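Glycosyl hydrolase (Aspergillus fumigatus, PDB 2X8R) probably cleaves the beta-1,4 linkages between N-acetylmuramic acid and N-acetylglucosamine in bacterial peptidoglycan, as a lysozyme of glycoside hydrolase family 25. Local coordinates at residues S167-I172 and T180-S185; D186-K189 and D193-K196; A33-T38 and N101-T106; A64-S69 and V116-D121. All coordinates share one frame; numbering follows the deposited sequence.

Interaction 1: residues S167-I172 and T180-S185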
loop_
_atom_site.group_PDB
_atom_site.type_symbol
_atom_site.label_atom_id
_atom_site.label_comp_id
_atom_site.label_asym_id
_atom_site.label_seq_id
_atom_site.Cartn_x
_atom_site.Cartn_y
_atom_site.Cartn_z
ATOM N N SER A 167 -16.915 -9.706 7.042
ATOM C CA SER A 167 -17.301 -8.417 7.634
ATOM C C SER A 167 -16.136 -7.437 7.610
ATOM O O SER A 167 -14.987 -7.875 7.797
ATOM C CB SER A 167 -17.650 -8.585 9.118
ATOM O OG SER A 167 -18.591 -9.635 9.348
ATOM N N PRO A 168 -16.409 -6.120 7.454
ATOM C CA PRO A 168 -15.330 -5.120 7.530
ATOM C C PRO A 168 -14.648 -5.061 8.892
ATOM O O PRO A 168 -15.223 -5.464 9.908
ATOM C CB PRO A 168 -16.054 -3.779 7.319
ATOM C CG PRO A 168 -17.388 -4.123 6.812
ATOM C CD PRO A 168 -17.729 -5.467 7.305
ATOM N N PRO A 169 -13.452 -4.497 8.921
ATOM C CA PRO A 169 -12.633 -4.530 10.129
ATOM C C PRO A 169 -13.301 -3.830 11.295
ATOM O O PRO A 169 -13.840 -2.759 11.115
ATOM C CB PRO A 169 -11.397 -3.711 9.723
ATOM C CG PRO A 169 -11.328 -3.811 8.288
ATOM C CD PRO A 169 -12.698 -4.002 7.749
ATOM N N LYS A 170 -13.230 -4.427 12.478
ATOM C CA LYS A 170 -13.888 -3.870 13.646
ATOM C C LYS A 170 -12.893 -3.099 14.510
ATOM O O LYS A 170 -13.278 -2.206 15.277
ATOM C CB LYS A 170 -14.603 -4.981 14.443
ATOM N N THR A 171 -11.610 -3.394 14.337
ATOM C CA THR A 171 -10.573 -2.739 15.135
ATOM C C THR A 171 -9.788 -1.847 14.192
ATOM O O THR A 171 -9.160 -2.364 13.264
ATOM C CB THR A 171 -9.633 -3.758 15.791
ATOM O OG1 THR A 171 -10.423 -4.672 16.565
ATOM C CG2 THR A 171 -8.617 -3.052 16.703
ATOM N N ILE A 172 -9.864 -0.543 14.429
ATOM C CA ILE A 172 -9.150 0.453 13.597
ATOM C C ILE A 172 -7.958 0.972 14.386
ATOM O O ILE A 172 -8.119 1.564 15.458
ATOM C CB ILE A 172 -10.025 1.663 13.241
ATOM C CG1 ILE A 172 -11.392 1.236 12.649
ATOM C CG2 ILE A 172 -9.255 2.625 12.320
ATOM C CD1 ILE A 172 -11.308 0.225 11.478
ATOM N N THR A 180 -9.295 3.562 4.486
ATOM C CA THR A 180 -9.538 4.015 3.111
ATOM C C THR A 180 -9.686 2.810 2.176
ATOM O O THR A 180 -10.562 2.805 1.340
ATOM C CB THR A 180 -8.436 4.956 2.630
ATOM O OG1 THR A 180 -8.374 6.111 3.484
ATOM C CG2 THR A 180 -8.657 5.400 1.173
ATOM N N ILE A 181 -8.836 1.791 2.358
ATOM C CA ILE A 181 -8.911 0.528 1.611
ATOM C C ILE A 181 -8.847 -0.631 2.603
ATOM O O ILE A 181 -8.037 -0.608 3.526
ATOM C CB ILE A 181 -7.694 0.339 0.674
ATOM C CG1 ILE A 181 -7.516 1.536 -0.242
ATOM C CG2 ILE A 181 -7.829 -0.951 -0.153
ATOM C CD1 ILE A 181 -8.653 1.774 -1.106
ATOM N N TRP A 182 -9.676 -1.651 2.389
ATOM C CA TRP A 182 -9.706 -2.833 3.255
ATOM C C TRP A 182 -9.226 -3.987 2.406
ATOM O O TRP A 182 -9.806 -4.251 1.350
ATOM C CB TRP A 182 -11.179 -3.066 3.655
ATOM C CG TRP A 182 -11.462 -4.389 4.272
ATOM C CD1 TRP A 182 -10.602 -5.149 5.032
ATOM C CD2 TRP A 182 -12.719 -5.104 4.245
ATOM N NE1 TRP A 182 -11.249 -6.294 5.472
ATOM C CE2 TRP A 182 -12.528 -6.307 4.971
ATOM C CE3 TRP A 182 -13.953 -4.873 3.628
ATOM C CZ2 TRP A 182 -13.539 -7.260 5.132
ATOM C CZ3 TRP A 182 -14.966 -5.817 3.785
ATOM C CH2 TRP A 182 -14.750 -7.009 4.541
ATOM N N GLN A 183 -8.140 -4.637 2.828
ATOM C CA GLN A 183 -7.718 -5.845 2.131
ATOM C C GLN A 183 -8.431 -7.009 2.761
ATOM O O GLN A 183 -8.175 -7.383 3.927
ATOM C CB GLN A 183 -6.196 -6.005 2.168
ATOM C CG GLN A 183 -5.679 -7.171 1.286
ATOM C CD GLN A 183 -4.247 -7.425 1.549
ATOM O OE1 GLN A 183 -3.889 -7.955 2.611
ATOM N NE2 GLN A 183 -3.385 -6.971 0.628
ATOM N N ASN A 184 -9.422 -7.512 2.024
ATOM C CA ASN A 184 -10.399 -8.391 2.624
ATOM C C ASN A 184 -10.106 -9.885 2.445
ATOM O O ASN A 184 -10.742 -10.713 3.111
ATOM C CB ASN A 184 -11.807 -8.035 2.131
ATOM C CG ASN A 184 -12.004 -8.350 0.684
ATOM O OD1 ASN A 184 -11.379 -7.757 -0.174
ATOM N ND2 ASN A 184 -12.875 -9.321 0.398
ATOM N N SER A 185 -9.176 -10.227 1.552
ATOM C CA SER A 185 -8.791 -11.623 1.307
ATOM C C SER A 185 -7.440 -11.664 0.627
ATOM O O SER A 185 -7.095 -10.734 -0.115
ATOM C CB SER A 185 -9.819 -12.331 0.405
ATOM O OG SER A 185 -9.437 -13.678 0.132
#

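Interaction 2: residues D186-K189 and D193-K196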
loop_
_atom_site.group_PDB
_atom_site.type_symbol
_atom_site.label_atom_id
_atom_site.label_comp_id
_atom_site.label_asym_id
_atom_site.label_seq_id
_atom_site.Cartn_x
_atom_site.Cartn_y
_atom_site.Cartn_z
ATOM N N ASP A 186 -6.697 -12.745 0.862
ATOM C CA ASP A 186 -5.455 -13.004 0.124
ATOM C C ASP A 186 -5.656 -13.972 -1.062
ATOM O O ASP A 186 -4.689 -14.558 -1.593
ATOM C CB ASP A 186 -4.356 -13.497 1.082
ATOM C CG ASP A 186 -4.731 -14.800 1.816
ATOM O OD1 ASP A 186 -5.857 -15.331 1.600
ATOM O OD2 ASP A 186 -3.913 -15.267 2.674
ATOM N N LYS A 187 -6.903 -14.111 -1.505
ATOM C CA LYS A 187 -7.256 -15.050 -2.580
ATOM C C LYS A 187 -8.162 -14.461 -3.652
ATOM O O LYS A 187 -9.270 -14.967 -3.897
ATOM C CB LYS A 187 -7.938 -16.302 -2.032
ATOM N N TYR A 188 -7.680 -13.462 -4.356
ATOM C CA TYR A 188 -8.514 -12.820 -5.366
ATOM C C TYR A 188 -8.455 -13.590 -6.679
ATOM O O TYR A 188 -7.385 -13.994 -7.122
ATOM C CB TYR A 188 -8.063 -11.382 -5.558
ATOM C CG TYR A 188 -8.946 -10.575 -6.482
ATOM C CD1 TYR A 188 -10.323 -10.499 -6.275
ATOM C CD2 TYR A 188 -8.392 -9.868 -7.535
ATOM C CE1 TYR A 188 -11.124 -9.730 -7.125
ATOM C CE2 TYR A 188 -9.179 -9.098 -8.391
ATOM C CZ TYR A 188 -10.548 -9.030 -8.163
ATOM O OH TYR A 188 -11.358 -8.286 -9.002
ATOM N N LYS A 189 -9.625 -13.813 -7.285
ATOM C CA LYS A 189 -9.732 -14.557 -8.526
ATOM C C LYS A 189 -8.727 -14.122 -9.594
ATOM O O LYS A 189 -8.137 -14.964 -10.281
ATOM C CB LYS A 189 -11.182 -14.520 -9.085
ATOM C CG LYS A 189 -11.303 -15.160 -10.451
ATOM C CD LYS A 189 -12.736 -15.290 -10.945
ATOM C CE LYS A 189 -12.878 -16.288 -12.098
ATOM N NZ LYS A 189 -12.021 -16.079 -13.309
ATOM N N ASP A 193 -4.179 -10.252 -3.845
ATOM C CA ASP A 193 -5.082 -10.015 -2.723
ATOM C C ASP A 193 -6.276 -9.173 -3.180
ATOM O O ASP A 193 -6.135 -8.332 -4.069
ATOM C CB ASP A 193 -4.348 -9.257 -1.616
ATOM C CG ASP A 193 -3.058 -9.942 -1.181
ATOM O OD1 ASP A 193 -3.100 -11.082 -0.654
ATOM O OD2 ASP A 193 -2.008 -9.293 -1.284
ATOM N N SER A 194 -7.438 -9.386 -2.570
ATOM C CA SER A 194 -8.630 -8.563 -2.837
ATOM C C SER A 194 -8.610 -7.301 -1.979
ATOM O O SER A 194 -8.314 -7.371 -0.795
ATOM C CB SER A 194 -9.898 -9.377 -2.495
ATOM O OG SER A 194 -11.065 -8.616 -2.653
ATOM N N ASP A 195 -9.008 -6.165 -2.567
ATOM C CA ASP A 195 -9.083 -4.893 -1.841
ATOM C C ASP A 195 -10.385 -4.178 -2.114
ATOM O O ASP A 195 -10.942 -4.321 -3.180
ATOM C CB ASP A 195 -7.969 -3.946 -2.276
ATOM C CG ASP A 195 -6.637 -4.455 -1.901
ATOM O OD1 ASP A 195 -6.363 -4.527 -0.702
ATOM O OD2 ASP A 195 -5.857 -4.832 -2.808
ATOM N N LYS A 196 -10.865 -3.432 -1.126
ATOM C CA LYS A 196 -12.110 -2.655 -1.266
ATOM C C LYS A 196 -11.882 -1.219 -0.870
ATOM O O LYS A 196 -11.507 -0.945 0.259
ATOM C CB LYS A 196 -13.195 -3.252 -0.339
ATOM C CG LYS A 196 -13.457 -4.707 -0.598
ATOM C CD LYS A 196 -13.893 -4.949 -2.013
ATOM C CE LYS A 196 -15.372 -5.347 -2.105
ATOM N NZ LYS A 196 -15.534 -6.768 -1.715
#

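Interaction 3: residues A33-T38 and N101-T106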
loop_
_atom_site.group_PDB
_atom_site.type_symbol
_atom_site.label_atom_id
_atom_site.label_comp_id
_atom_site.label_asym_id
_atom_site.label_seq_id
_atom_site.Cartn_x
_atom_site.Cartn_y
_atom_site.Cartn_z
ATOM N N ALA A 33 6.574 -2.666 -6.105
ATOM C CA ALA A 33 7.667 -2.067 -6.882
ATOM C C ALA A 33 9.037 -2.426 -6.326
ATOM O O ALA A 33 9.905 -2.865 -7.079
ATOM C CB ALA A 33 7.518 -0.582 -6.912
ATOM N N THR A 34 9.184 -2.278 -5.010
ATOM C CA THR A 34 10.472 -2.431 -4.334
ATOM C C THR A 34 10.325 -3.061 -2.943
ATOM O O THR A 34 9.218 -3.138 -2.385
ATOM C CB THR A 34 11.134 -1.066 -4.165
ATOM O OG1 THR A 34 10.199 -0.146 -3.566
ATOM C CG2 THR A 34 11.551 -0.496 -5.559
ATOM N N GLU A 35 11.460 -3.519 -2.409
ATOM C CA GLU A 35 11.548 -4.034 -1.067
ATOM C C GLU A 35 12.921 -3.656 -0.518
ATOM O O GLU A 35 13.943 -3.805 -1.207
ATOM C CB GLU A 35 11.372 -5.569 -1.058
ATOM C CG GLU A 35 11.679 -6.213 0.325
ATOM C CD GLU A 35 11.319 -7.699 0.432
ATOM O OE1 GLU A 35 10.565 -8.214 -0.406
ATOM O OE2 GLU A 35 11.761 -8.361 1.401
ATOM N N GLY A 36 12.964 -3.198 0.728
ATOM C CA GLY A 36 14.256 -2.845 1.346
ATOM C C GLY A 36 15.014 -1.802 0.551
ATOM O O GLY A 36 14.406 -0.839 0.045
ATOM N N THR A 37 16.337 -1.973 0.444
ATOM C CA THR A 37 17.149 -0.919 -0.189
ATOM C C THR A 37 17.615 -1.228 -1.605
ATOM O O THR A 37 18.021 -0.307 -2.321
ATOM C CB THR A 37 18.406 -0.591 0.634
ATOM O OG1 THR A 37 19.186 -1.786 0.741
ATOM C CG2 THR A 37 17.989 -0.100 2.034
ATOM N N THR A 38 17.583 -2.499 -2.009
ATOM C CA THR A 38 18.082 -2.865 -3.330
ATOM C C THR A 38 17.179 -3.773 -4.166
ATOM O O THR A 38 17.510 -4.048 -5.316
ATOM C CB THR A 38 19.483 -3.515 -3.261
ATOM O OG1 THR A 38 19.402 -4.766 -2.585
ATOM C CG2 THR A 38 20.431 -2.577 -2.565
ATOM N N ASN A 101 7.475 -9.040 9.528
ATOM C CA ASN A 101 8.796 -9.334 8.988
ATOM C C ASN A 101 8.883 -10.783 8.505
ATOM O O ASN A 101 8.883 -11.695 9.330
ATOM C CB ASN A 101 9.835 -9.083 10.065
ATOM C CG ASN A 101 11.277 -9.291 9.568
ATOM O OD1 ASN A 101 11.507 -9.456 8.388
ATOM N ND2 ASN A 101 12.261 -9.206 10.496
ATOM N N PRO A 102 9.041 -10.987 7.189
ATOM C CA PRO A 102 9.079 -12.343 6.659
ATOM C C PRO A 102 10.411 -13.002 6.990
ATOM O O PRO A 102 10.572 -14.188 6.715
ATOM C CB PRO A 102 8.929 -12.151 5.132
ATOM C CG PRO A 102 8.556 -10.709 4.933
ATOM C CD PRO A 102 9.113 -9.966 6.116
ATOM N N TYR A 103 11.338 -12.255 7.584
ATOM C CA TYR A 103 12.683 -12.772 7.764
ATOM C C TYR A 103 12.960 -13.211 9.200
ATOM O O TYR A 103 14.078 -13.510 9.519
ATOM C CB TYR A 103 13.736 -11.810 7.180
ATOM C CG TYR A 103 13.370 -11.537 5.722
ATOM C CD1 TYR A 103 13.478 -12.539 4.765
ATOM C CD2 TYR A 103 12.762 -10.330 5.336
ATOM C CE1 TYR A 103 13.062 -12.327 3.436
ATOM C CE2 TYR A 103 12.352 -10.105 4.008
ATOM C CZ TYR A 103 12.518 -11.092 3.070
ATOM O OH TYR A 103 12.122 -10.866 1.763
ATOM N N GLY A 104 11.918 -13.271 10.036
ATOM C CA GLY A 104 11.993 -13.990 11.331
ATOM C C GLY A 104 12.457 -13.247 12.577
ATOM O O GLY A 104 12.876 -13.869 13.552
ATOM N N ALA A 105 12.363 -11.917 12.581
ATOM C CA ALA A 105 12.682 -11.124 13.778
ATOM C C ALA A 105 11.503 -10.213 14.039
ATOM O O ALA A 105 11.205 -9.348 13.212
ATOM C CB ALA A 105 13.960 -10.312 13.531
ATOM N N THR A 106 10.826 -10.398 15.176
ATOM C CA THR A 106 9.645 -9.561 15.492
ATOM C C THR A 106 9.921 -8.043 15.544
ATOM O O THR A 106 10.897 -7.579 16.158
ATOM C CB THR A 106 8.795 -10.130 16.695
ATOM O OG1 THR A 106 8.085 -9.072 17.364
ATOM C CG2 THR A 106 9.661 -10.882 17.661
#

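Interaction 4: residues A64-S69 and V116-D121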
loop_
_atom_site.group_PDB
_atom_site.type_symbol
_atom_site.label_atom_id
_atom_site.label_comp_id
_atom_site.label_asym_id
_atom_site.label_seq_id
_atom_site.Cartn_x
_atom_site.Cartn_y
_atom_site.Cartn_z
ATOM N N ALA A 64 8.492 -2.626 3.267
ATOM C CA ALA A 64 9.445 -2.102 4.185
ATOM C C ALA A 64 10.296 -3.161 4.844
ATOM O O ALA A 64 9.807 -4.169 5.182
ATOM C CB ALA A 64 8.760 -1.337 5.238
ATOM N N ARG A 65 11.568 -2.846 5.064
ATOM C CA ARG A 65 12.450 -3.647 5.902
ATOM C C ARG A 65 13.206 -2.674 6.800
ATOM O O ARG A 65 14.330 -2.280 6.491
ATOM C CB ARG A 65 13.427 -4.451 5.046
ATOM C CG ARG A 65 12.802 -5.652 4.355
ATOM C CD ARG A 65 13.495 -6.944 4.761
ATOM N NE ARG A 65 14.278 -7.512 3.669
ATOM C CZ ARG A 65 15.350 -8.280 3.838
ATOM N NH1 ARG A 65 15.770 -8.574 5.061
ATOM N NH2 ARG A 65 16.002 -8.753 2.786
ATOM N N PRO A 66 12.577 -2.270 7.901
ATOM C CA PRO A 66 13.069 -1.144 8.677
ATOM C C PRO A 66 14.413 -1.365 9.362
ATOM O O PRO A 66 14.970 -0.449 9.796
ATOM C CB PRO A 66 11.949 -0.888 9.701
ATOM C CG PRO A 66 10.772 -1.329 8.956
ATOM C CD PRO A 66 11.182 -2.526 8.194
ATOM N N ASP A 67 14.819 -2.605 9.521
ATOM C CA ASP A 67 16.148 -2.929 10.054
ATOM C C ASP A 67 17.314 -2.656 9.077
ATOM O O ASP A 67 18.512 -2.626 9.501
ATOM C CB ASP A 67 16.183 -4.380 10.580
ATOM C CG ASP A 67 15.844 -5.425 9.519
ATOM O OD1 ASP A 67 15.005 -5.211 8.619
ATOM O OD2 ASP A 67 16.415 -6.537 9.609
ATOM N N LYS A 68 17.005 -2.403 7.803
ATOM C CA LYS A 68 18.067 -2.353 6.768
ATOM C C LYS A 68 18.561 -0.941 6.446
ATOM O O LYS A 68 19.649 -0.770 5.828
ATOM C CB LYS A 68 17.598 -3.024 5.473
ATOM C CG LYS A 68 17.351 -4.519 5.573
ATOM C CD LYS A 68 18.621 -5.265 6.039
ATOM C CE LYS A 68 18.284 -6.721 6.330
ATOM N NZ LYS A 68 19.476 -7.476 6.835
ATOM N N SER A 69 17.770 0.069 6.803
ATOM C CA SER A 69 18.111 1.470 6.487
ATOM C C SER A 69 17.117 2.400 7.139
ATOM O O SER A 69 16.139 1.942 7.743
ATOM C CB SER A 69 18.059 1.687 4.951
ATOM O OG SER A 69 16.710 1.915 4.561
ATOM N N VAL A 116 8.232 4.032 15.078
ATOM C CA VAL A 116 7.439 5.222 14.762
ATOM C C VAL A 116 8.309 6.247 13.991
ATOM O O VAL A 116 7.868 6.840 12.988
ATOM C CB VAL A 116 6.780 5.761 16.031
ATOM C CG1 VAL A 116 6.219 7.194 15.820
ATOM C CG2 VAL A 116 5.688 4.732 16.506
ATOM N N ALA A 117 9.559 6.414 14.415
ATOM C CA ALA A 117 10.472 7.336 13.752
ATOM C C ALA A 117 10.757 6.898 12.308
ATOM O O ALA A 117 10.778 7.729 11.373
ATOM C CB ALA A 117 11.808 7.438 14.563
ATOM N N TRP A 118 10.968 5.595 12.139
ATOM C CA TRP A 118 11.246 5.022 10.806
ATOM C C TRP A 118 10.056 5.308 9.872
ATOM O O TRP A 118 10.250 5.834 8.777
ATOM C CB TRP A 118 11.510 3.506 10.889
ATOM C CG TRP A 118 12.061 2.937 9.622
ATOM C CD1 TRP A 118 13.376 2.653 9.362
ATOM C CD2 TRP A 118 11.327 2.525 8.463
ATOM N NE1 TRP A 118 13.511 2.153 8.081
ATOM C CE2 TRP A 118 12.269 2.044 7.517
ATOM C CE3 TRP A 118 9.961 2.526 8.124
ATOM C CZ2 TRP A 118 11.895 1.580 6.241
ATOM C CZ3 TRP A 118 9.566 2.055 6.832
ATOM C CH2 TRP A 118 10.530 1.581 5.918
ATOM N N ILE A 119 8.845 5.009 10.336
ATOM C CA ILE A 119 7.648 5.232 9.491
ATOM C C ILE A 119 7.435 6.719 9.211
ATOM O O ILE A 119 7.139 7.104 8.067
ATOM C CB ILE A 119 6.361 4.560 10.107
ATOM C CG1 ILE A 119 6.572 3.060 10.321
ATOM C CG2 ILE A 119 5.106 4.770 9.195
ATOM C CD1 ILE A 119 5.559 2.462 11.318
ATOM N N HIS A 120 7.607 7.575 10.226
ATOM C CA HIS A 120 7.571 9.013 9.968
ATOM C C HIS A 120 8.608 9.425 8.908
ATOM O O HIS A 120 8.299 10.179 7.967
ATOM C CB HIS A 120 7.751 9.790 11.272
ATOM C CG HIS A 120 6.467 10.074 11.990
ATOM N ND1 HIS A 120 6.251 9.715 13.299
ATOM C CD2 HIS A 120 5.343 10.711 11.588
ATOM C CE1 HIS A 120 5.053 10.129 13.677
ATOM N NE2 HIS A 120 4.477 10.726 12.652
ATOM N N ASP A 121 9.822 8.900 9.026
ATOM C CA ASP A 121 10.856 9.236 8.059
ATOM C C ASP A 121 10.465 8.829 6.612
ATOM O O ASP A 121 10.686 9.604 5.679
ATOM C CB ASP A 121 12.175 8.618 8.453
ATOM C CG ASP A 121 12.833 9.348 9.667
ATOM O OD1 ASP A 121 12.293 10.389 10.093
ATOM O OD2 ASP A 121 13.902 8.921 10.158
#

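Interaction 1: residues S167-I172 and T180-S185
Pro169 and Pro168 lie along one face of the Trp182 indole, a double CH-pi contact that joins two consecutive parts of the GH25 barrel: the long loop after strand 159-162 and the strand that follows it, 181-185. A chi1 of 167° sets the Trp182 ring system trans to the backbone N and carries it off the strand and up to the loop. Pro169 serves the five-membered ring. Its CD stands 3.4 Å from that ring's centroid and 4° from the normal, while its CG reaches Trp182 CD1 at 3.6 Å. Pro168 attends to the six-membered ring mainly through its backbone, with CA 3.6 Å from the centroid and 14° off the normal; its CB is more distant, 4.2 Å from Trp182 CZ3. The strand itself supplies the other half of a sandwich, for Asn184 CB sits 3.4 Å above the opposite face of the Trp182 ring. The indole N-H is satisfied outside the contact, by Ala163 O, while the prolines lie over one face. Pro169 also rests on Leu161 and Trp179, extending the apolar patch. Ser167 is the third main partner of the indole, and it points its CB away and touches with its backbone: the carbonyl O approaches the six-membered ring obliquely, 3.1 Å from Trp182 CZ2 and 3.4 Å from Trp182 CH2.

Interaction 2: residues D186-K189 and D193-K196
With its CG anti to the backbone N (chi1 -174°), Tyr188 swings its ring alongside Ser194, while Asp193, its CG anti to the carbonyl carbon (chi1 -54°), in the conformer given brings its carboxylate near Asp186. Both contacts fold the loop that follows strand 181-185 onto strand 193-198, the antiparallel partner of 181-185 in the barrel sheet; the two strands and this loop form a hairpin connection. The backbones run close together, the CA atoms of Asp186 and Asp193 being 4.1 Å apart. Tyr188 touches first with its methylene: CB lies 3.6 Å from Ser194 N and 3.7 Å from Asp193 C, resting on the peptide link between these two residues. Farther out, the ring meets Ser194 obliquely, CD1 standing 4.0 Å from Ser194 CB. The Tyr188 ring also meets that of Phe7 on strand 3-9 and takes part in an edge-to-face pair with His190. Asp193 OD1 comes within 3.1 Å of Asp186 CA, an approach left doubtful by the second conformer of Asp193. The oxygens of these two acidic side chains do not touch, and Asp193 also lies close to a third carboxylate, that of Asp8. Ser194 OG faces the Asn184 side chain, whose amide orientation is doubtful, and hydrogen-bonds to Gln5. The chemistry across the two segments is therefore mainly van der Waals in kind, C-H groups set against a peptide and a serine methylene, with Tyr188 making the larger share on the loop's side.

Interaction 3: residues A33-T38 and N101-T106
Tyr103 and Glu35 approach from opposite directions and are joined by a single hydrogen bond, in which Tyr103 OH donates to Glu35 OE2 at 2.6 Å. The acceptor is used on its syn side, with the hydroxyl 17° out of the carboxylate plane. OE2 lies at the tyrosine's edge, near the ring plane, and the two flat groups are turned 40° apart. The CA atoms of Glu35 and Pro102, the nearest pair, are 11.6 Å apart; the extended Glu35 chain (chi1 171°) and the length of the tyrosine bridge the gap. Charged partners flank the bond: Glu35 OE1 forms a salt bridge with Lys32, while Arg65 makes a cation-pi contact with Tyr103 and a long, weak ion pair with OE2. Further hydrogen bonds shape the tyrosine's loop. Asn101 OD1 accepts from Tyr103 N, an Asx turn whose donor stands well above the carbonyl plane, whereas Asn101 ND2 meets Ala105 O in plane, on a lone pair. Pro102 CB lies 4.1 Å above one face of the Tyr103 ring. The contact bridges the C-terminal end of strand 26-35, on the side that carries the active site in TIM barrels, and the loop between strand 95-97 and helix 112-130, with Phe63 of strand 57-63 touching both Glu35 and Pro102.

Interaction 4: residues A64-S69 and V116-D121
Trp118, on helix 112-130, lays its indole against Pro66, tying an outer helix of the barrel to the loop leaving strand 57-63, the parallel neighbour of the strand 95-97 that precedes this helix. This is the tight part. Pro66 CB sits 3.6 Å from the centroid of the five-membered ring and 5° from its normal, a CH-pi contact over the face, with the two side chains at about a right angle. Pro66 CA closes in on Trp118 NE1 at 3.4 Å. At the six-membered end Ala64 CB, which points toward the helix, lies 3.5 Å from Trp118 CH2. Closest of all, Ser69 O accepts from Trp118 NE1 at 2.7 Å, with an N-H...O angle of 146°; the oxygen lies close to the indole plane, while the N-H meets the carbonyl tilted from its plane. By turning CG to the side opposite its backbone N (chi1 -168°), Trp118 carries the ring away from the helix into this site, where Leu96 of strand 95-97 also touches it. The loop's other side is looser: Arg65 points its CB away, and Asp67 and Lys68 are exposed. Ser69 is partly exposed, and its hydroxyl bonds to Gln74, outside the contact. The chemistry is thus divided: carbon meets one face of the buried indole, with Ala64 CB approaching its six-membered end obliquely, and one hydrogen bond both satisfies its N-H and fixes its rotation.

Interaction 4 is the buried contact of the set; the other three mix buried and exposed residues. Interactions 1 and 2 each pack a loop on one of two adjacent antiparallel strands, 181-185 and 193-198, and touch each other, through Trp182 O and Lys196 N among others. Interactions 3 and 4 also touch, their segments alternating along the chain: Thr37 of 33-38 packs on Ser69 of 64-69. The two pairs stand apart, the centres of interactions 2 and 4 being about 27 Å from each other. Tryptophan-proline CH-pi contacts recur in interactions 1 and 4, whereas interaction 3 is polar and interaction 2 is plain van der Waals contact.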